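Local coordinates for VirK protein (PDB 5XTA), which is of unknown function but belongs to the bacterial VirK family, adopts a novel fold and is probably exported through type II secretion in Legionella pneumophila, at residues L64-A69 and M74-K79; G86-K91 and D114-F119. The protein carries 3 engineered substitutions. All blocks are in the same frame, centred on the assembly; numbering follows the deposited sequence.

In the fold
Both contacts draw on the six-stranded antiparallel sheet, in which strands 74-83 and 87-96 are neighbours; Lys79 N probably bonds to Lys91 O, and Ser78 packs on Ile90. Interaction 1 and interaction 2 nevertheless lie about 20 Å apart, centre to centre, on opposite sides of the chain's centre. The first is peripheral and partly buried: a loop returns over the beginning of the strand that follows it, bringing two acidic groups and a selenomethionine together. The second is buried and wholly apolar, with a phenylalanine of the three-stranded sheet resting on side chains of strand 87-96. Interaction 1 is thus local and polar in part, whereas interaction 2 joins two sheets.

Interaction 1 of 2, residues L64-A69 and M74-K79; sequences LDDPLA and MFDYSK. Engineered in segment 64-69: Leu68 (natural residue Val).
The carboxylate of Asp66, which meets that of Asp76 through OD1, accepts a bond within its own loop: Leu68 N donates to Asp66 OD2 at 2.9 Å. The N-H reaches the anti side of that oxygen, 27° out of the carboxylate plane, and the bond is moderately bent at 146°. This is an Asx turn, and with Ala69 N bonded to Asp66 O it curls 66-69 tightly. Leu68, an engineered residue, contributes its backbone here. The other oxygen, Asp66 OD1, lies 2.9 Å from Asp76 OD1 and only slightly farther from Asp76 OD2. The two carboxylate planes are almost perpendicular, 81° apart. Two acceptors meet so closely that their mutual repulsion could raise the proton affinity of one of them. Asp66 CG stands anti to the backbone N and beside the carbonyl carbon, the setting in which OD1 meets Asp76.

Beside this pair runs Met74, a selenomethionine that crosses Asp66 at about a right angle. Its CB-CG-SE part is extended, which puts SE 3.6 Å from Asp66 CB and 3.9 Å from Ala69 CB; the bend at the last torsion turns only the terminal methyl, CE. Met74 was modelled in two conformers, and the very short approaches of its CE to Ala69 O and Asp66 CB are doubtful.

Segment 64-69 follows strand 54-63, and the backbone of Met74 pairs with Thr63 of that strand. On the neighbouring strand 87-96, Val94 touches Asp66, Leu68, Met74 and Asp76, while Asp65 forms a salt bridge to Lys79 of a second subunit.

Interaction 2 of 2, residues G86-K91 and D114-F119; sequences GDASIK and DGFKVF
The ring of Phe116 carries the methyl group of Ala88 on one face, while Ile90 reaches the ring obliquely. Ala88 CB stands 3.7 Å from the Phe116 ring centroid and 18° off the ring normal, a CH-pi contact displaced toward the rim; its nearest ring atom is Phe116 CG, at 3.5 Å. Ile90 adds the end of its longer branch, CD1, which comes to 4.1 Å from Phe116 CD1. With CG of Phe116 anti to the backbone N (chi1 -171°), the ring lies between its own strand and 87-91, whose nearest CA atoms, those of Phe116 and Ala88, are 6.9 Å apart. All three residues are buried, and the contact is purely apolar.

Strand 116-119 is an outer member of the three-stranded sheet within this chain, whereas 87-96 lies inside the six-stranded one, so the ring ties the two sheets together. The ring of Phe22 also meets that of Phe116, with planes at about 35°, and Ile24 of the same strand, 21-25, touches both Phe116 and Ile90. Cys110 of strand 102-111, linked to Cys29 by a disulfide, packs against Phe116 and Ile90 and pairs through its backbone with Ala88.

Interaction 1 of 2, residues L64-A69 and M74-K79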
loop_
_atom_site.group_PDB
_atom_site.type_symbol
_atom_site.label_atom_id
_atom_site.label_comp_id
_atom_site.label_asym_id
_atom_site.label_seq_id
_atom_site.Cartn_x
_atom_site.Cartn_y
_atom_site.Cartn_z
ATOM N N LEU A 64 -1.657 11.329 13.290
ATOM C CA LEU A 64 -2.069 12.399 14.175
ATOM C C LEU A 64 -1.266 12.369 15.476
ATOM O O LEU A 64 -1.544 13.155 16.354
ATOM C CB LEU A 64 -3.564 12.266 14.513
ATOM C CG LEU A 64 -4.555 12.200 13.373
ATOM C CD1 LEU A 64 -5.985 12.156 13.906
ATOM C CD2 LEU A 64 -4.390 13.388 12.470
ATOM N N ASP A 65 -0.281 11.481 15.599
ATOM C CA ASP A 65 0.408 11.240 16.881
ATOM C C ASP A 65 1.736 11.898 17.014
ATOM O O ASP A 65 2.407 11.702 18.040
ATOM C CB ASP A 65 0.733 9.760 17.057
ATOM C CG ASP A 65 -0.426 8.966 17.500
ATOM O OD1 ASP A 65 -1.277 9.469 18.265
ATOM O OD2 ASP A 65 -0.470 7.790 17.091
ATOM N N ASP A 66 2.167 12.633 16.001
ATOM C CA ASP A 66 3.535 13.079 16.048
ATOM C C ASP A 66 3.747 14.093 17.189
ATOM O O ASP A 66 2.950 15.053 17.338
ATOM C CB ASP A 66 4.021 13.629 14.728
ATOM C CG ASP A 66 5.501 13.838 14.727
ATOM O OD1 ASP A 66 6.234 12.943 14.259
ATOM O OD2 ASP A 66 5.937 14.885 15.255
ATOM N N PRO A 67 4.802 13.858 18.013
ATOM C CA PRO A 67 5.112 14.769 19.129
ATOM C C PRO A 67 5.150 16.255 18.740
ATOM O O PRO A 67 4.603 17.085 19.461
ATOM C CB PRO A 67 6.492 14.288 19.626
ATOM C CG PRO A 67 6.815 13.033 18.882
ATOM C CD PRO A 67 5.623 12.629 18.072
ATOM N N LEU A 68 5.752 16.563 17.591
ATOM C CA LEU A 68 5.938 17.943 17.150
ATOM C C LEU A 68 4.623 18.704 16.975
ATOM O O LEU A 68 4.639 19.933 17.030
ATOM C CB LEU A 68 6.747 18.010 15.848
ATOM C CG LEU A 68 8.127 17.336 15.791
ATOM C CD1 LEU A 68 8.768 17.573 14.439
ATOM C CD2 LEU A 68 9.067 17.811 16.891
ATOM N N ALA A 69 3.510 17.990 16.739
ATOM C CA ALA A 69 2.165 18.597 16.710
ATOM C C ALA A 69 1.043 17.556 16.925
ATOM O O ALA A 69 0.267 17.260 16.003
ATOM C CB ALA A 69 1.949 19.366 15.409
HETATM N N MSE A 74 -0.373 15.040 9.901
HETATM C CA MSE A 74 1.020 15.154 9.498
HETATM C C MSE A 74 1.457 13.936 8.745
HETATM O O MSE A 74 0.851 12.869 8.852
HETATM C CB MSE A 74 1.888 15.260 10.739
HETATM C CG MSE A 74 1.861 16.665 11.309
HETATM SE SE MSE A 74 2.907 16.541 12.954
HETATM C CE MSE A 74 1.538 15.494 13.914
ATOM N N PHE A 75 2.509 14.084 7.952
ATOM C CA PHE A 75 3.188 12.899 7.354
ATOM C C PHE A 75 4.546 12.826 8.010
ATOM O O PHE A 75 5.251 13.835 8.072
ATOM C CB PHE A 75 3.397 13.021 5.867
ATOM C CG PHE A 75 2.129 12.971 5.064
ATOM C CD1 PHE A 75 1.397 11.794 4.974
ATOM C CD2 PHE A 75 1.709 14.073 4.349
ATOM C CE1 PHE A 75 0.235 11.741 4.211
ATOM C CE2 PHE A 75 0.562 14.030 3.581
ATOM C CZ PHE A 75 -0.179 12.857 3.514
ATOM N N ASP A 76 4.886 11.635 8.501
ATOM C CA ASP A 76 6.247 11.312 8.884
ATOM C C ASP A 76 6.831 10.612 7.702
ATOM O O ASP A 76 6.519 9.449 7.453
ATOM C CB ASP A 76 6.276 10.382 10.094
ATOM C CG ASP A 76 5.992 11.086 11.376
ATOM O OD1 ASP A 76 5.855 12.338 11.412
ATOM O OD2 ASP A 76 5.889 10.350 12.372
ATOM N N TYR A 77 7.681 11.314 6.983
ATOM C CA TYR A 77 8.400 10.758 5.873
ATOM C C TYR A 77 9.772 10.231 6.323
ATOM O O TYR A 77 10.645 11.008 6.779
ATOM C CB TYR A 77 8.576 11.820 4.800
ATOM C CG TYR A 77 9.457 11.407 3.656
ATOM C CD1 TYR A 77 8.998 10.533 2.686
ATOM C CD2 TYR A 77 10.763 11.876 3.544
ATOM C CE1 TYR A 77 9.798 10.168 1.609
ATOM C CE2 TYR A 77 11.576 11.490 2.487
ATOM C CZ TYR A 77 11.088 10.630 1.522
ATOM O OH TYR A 77 11.867 10.235 0.478
ATOM N N SER A 78 9.971 8.928 6.161
ATOM C CA SER A 78 11.205 8.272 6.524
ATOM C C SER A 78 11.939 7.820 5.284
ATOM O O SER A 78 11.364 7.144 4.446
ATOM C CB SER A 78 10.898 7.093 7.404
ATOM O OG SER A 78 10.349 7.566 8.612
ATOM N N LYS A 79 13.210 8.219 5.186
ATOM C CA LYS A 79 14.132 7.802 4.142
ATOM C C LYS A 79 15.170 6.813 4.732
ATOM O O LYS A 79 15.837 7.120 5.707
ATOM C CB LYS A 79 14.785 9.061 3.573
ATOM C CG LYS A 79 15.907 8.844 2.572
ATOM C CD LYS A 79 15.381 8.300 1.274
ATOM C CE LYS A 79 16.529 8.180 0.280
ATOM N NZ LYS A 79 16.101 7.430 -0.913
#

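Interaction 2 of 2, residues G86-K91 and D114-F119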
loop_
_atom_site.group_PDB
_atom_site.type_symbol
_atom_site.label_atom_id
_atom_site.label_comp_id
_atom_site.label_asym_id
_atom_site.label_seq_id
_atom_site.Cartn_x
_atom_site.Cartn_y
_atom_site.Cartn_z
ATOM N N GLY A 86 27.258 -2.052 5.814
ATOM C CA GLY A 86 26.287 -2.381 6.856
ATOM C C GLY A 86 25.816 -1.195 7.671
ATOM O O GLY A 86 25.061 -1.381 8.634
ATOM N N ASP A 87 26.234 0.024 7.307
ATOM C CA ASP A 87 25.852 1.227 8.059
ATOM C C ASP A 87 24.498 1.724 7.526
ATOM O O ASP A 87 24.343 1.935 6.318
ATOM C CB ASP A 87 26.901 2.331 7.923
ATOM C CG ASP A 87 28.319 1.850 8.252
ATOM O OD1 ASP A 87 28.508 1.257 9.321
ATOM O OD2 ASP A 87 29.238 2.051 7.434
ATOM N N ALA A 88 23.520 1.835 8.419
ATOM C CA ALA A 88 22.177 2.192 8.060
ATOM C C ALA A 88 21.820 3.531 8.693
ATOM O O ALA A 88 22.238 3.835 9.799
ATOM C CB ALA A 88 21.192 1.128 8.521
ATOM N N SER A 89 21.054 4.334 7.972
ATOM C CA SER A 89 20.443 5.512 8.563
ATOM C C SER A 89 18.977 5.638 8.185
ATOM O O SER A 89 18.538 5.153 7.118
ATOM C CB SER A 89 21.199 6.766 8.162
ATOM O OG SER A 89 20.993 7.080 6.806
ATOM N N ILE A 90 18.219 6.261 9.086
ATOM C CA ILE A 90 16.825 6.584 8.834
ATOM C C ILE A 90 16.692 8.040 9.138
ATOM O O ILE A 90 16.965 8.479 10.248
ATOM C CB ILE A 90 15.821 5.809 9.689
ATOM C CG1 ILE A 90 16.073 4.302 9.597
ATOM C CG2 ILE A 90 14.389 6.163 9.271
ATOM C CD1 ILE A 90 17.097 3.774 10.568
ATOM N N LYS A 91 16.289 8.790 8.135
ATOM C CA LYS A 91 16.004 10.166 8.313
ATOM C C LYS A 91 14.500 10.412 8.170
ATOM O O LYS A 91 13.901 10.103 7.153
ATOM C CB LYS A 91 16.820 11.001 7.352
ATOM C CG LYS A 91 16.540 12.478 7.599
ATOM C CD LYS A 91 17.615 13.412 7.124
ATOM C CE LYS A 91 17.332 14.828 7.621
ATOM N NZ LYS A 91 17.736 15.848 6.629
ATOM N N ASP A 114 22.245 -5.555 13.681
ATOM C CA ASP A 114 22.158 -5.130 15.059
ATOM C C ASP A 114 20.870 -4.370 15.459
ATOM O O ASP A 114 19.925 -5.018 15.955
ATOM C CB ASP A 114 23.409 -4.291 15.423
ATOM C CG ASP A 114 23.524 -4.001 16.919
ATOM O OD1 ASP A 114 22.873 -4.692 17.753
ATOM O OD2 ASP A 114 24.301 -3.075 17.259
ATOM N N GLY A 115 20.802 -3.050 15.229
ATOM C CA GLY A 115 19.563 -2.279 15.317
ATOM C C GLY A 115 18.697 -2.257 14.043
ATOM O O GLY A 115 17.508 -1.968 14.107
ATOM N N PHE A 116 19.284 -2.538 12.884
ATOM C CA PHE A 116 18.573 -2.490 11.594
ATOM C C PHE A 116 18.543 -3.880 10.943
ATOM O O PHE A 116 19.577 -4.432 10.551
ATOM C CB PHE A 116 19.325 -1.508 10.717
ATOM C CG PHE A 116 18.642 -1.155 9.455
ATOM C CD1 PHE A 116 17.740 -0.100 9.394
ATOM C CD2 PHE A 116 18.962 -1.815 8.302
ATOM C CE1 PHE A 116 17.135 0.225 8.195
ATOM C CE2 PHE A 116 18.351 -1.505 7.119
ATOM C CZ PHE A 116 17.443 -0.488 7.064
ATOM N N LYS A 117 17.370 -4.475 10.849
ATOM C CA LYS A 117 17.244 -5.801 10.294
ATOM C C LYS A 117 16.345 -5.756 9.101
ATOM O O LYS A 117 15.451 -4.900 9.015
ATOM C CB LYS A 117 16.689 -6.747 11.338
ATOM C CG LYS A 117 17.699 -7.045 12.443
ATOM C CD LYS A 117 17.192 -8.195 13.292
ATOM C CE LYS A 117 17.974 -8.326 14.586
ATOM N NZ LYS A 117 17.343 -9.407 15.392
ATOM N N VAL A 118 16.610 -6.657 8.170
ATOM C CA VAL A 118 15.970 -6.640 6.907
ATOM C C VAL A 118 15.519 -8.058 6.591
ATOM O O VAL A 118 16.291 -9.012 6.761
ATOM C CB VAL A 118 16.903 -6.131 5.777
ATOM C CG1 VAL A 118 16.133 -6.053 4.460
ATOM C CG2 VAL A 118 17.538 -4.784 6.098
ATOM N N PHE A 119 14.289 -8.174 6.093
ATOM C CA PHE A 119 13.642 -9.477 5.765
ATOM C C PHE A 119 13.039 -9.504 4.384
ATOM O O PHE A 119 12.590 -8.491 3.891
ATOM C CB PHE A 119 12.546 -9.825 6.765
ATOM C CG PHE A 119 13.038 -9.910 8.170
ATOM C CD1 PHE A 119 13.351 -11.145 8.747
ATOM C CD2 PHE A 119 13.237 -8.743 8.906
ATOM C CE1 PHE A 119 13.821 -11.206 10.049
ATOM C CE2 PHE A 119 13.719 -8.802 10.196
ATOM C CZ PHE A 119 14.026 -10.036 10.768
#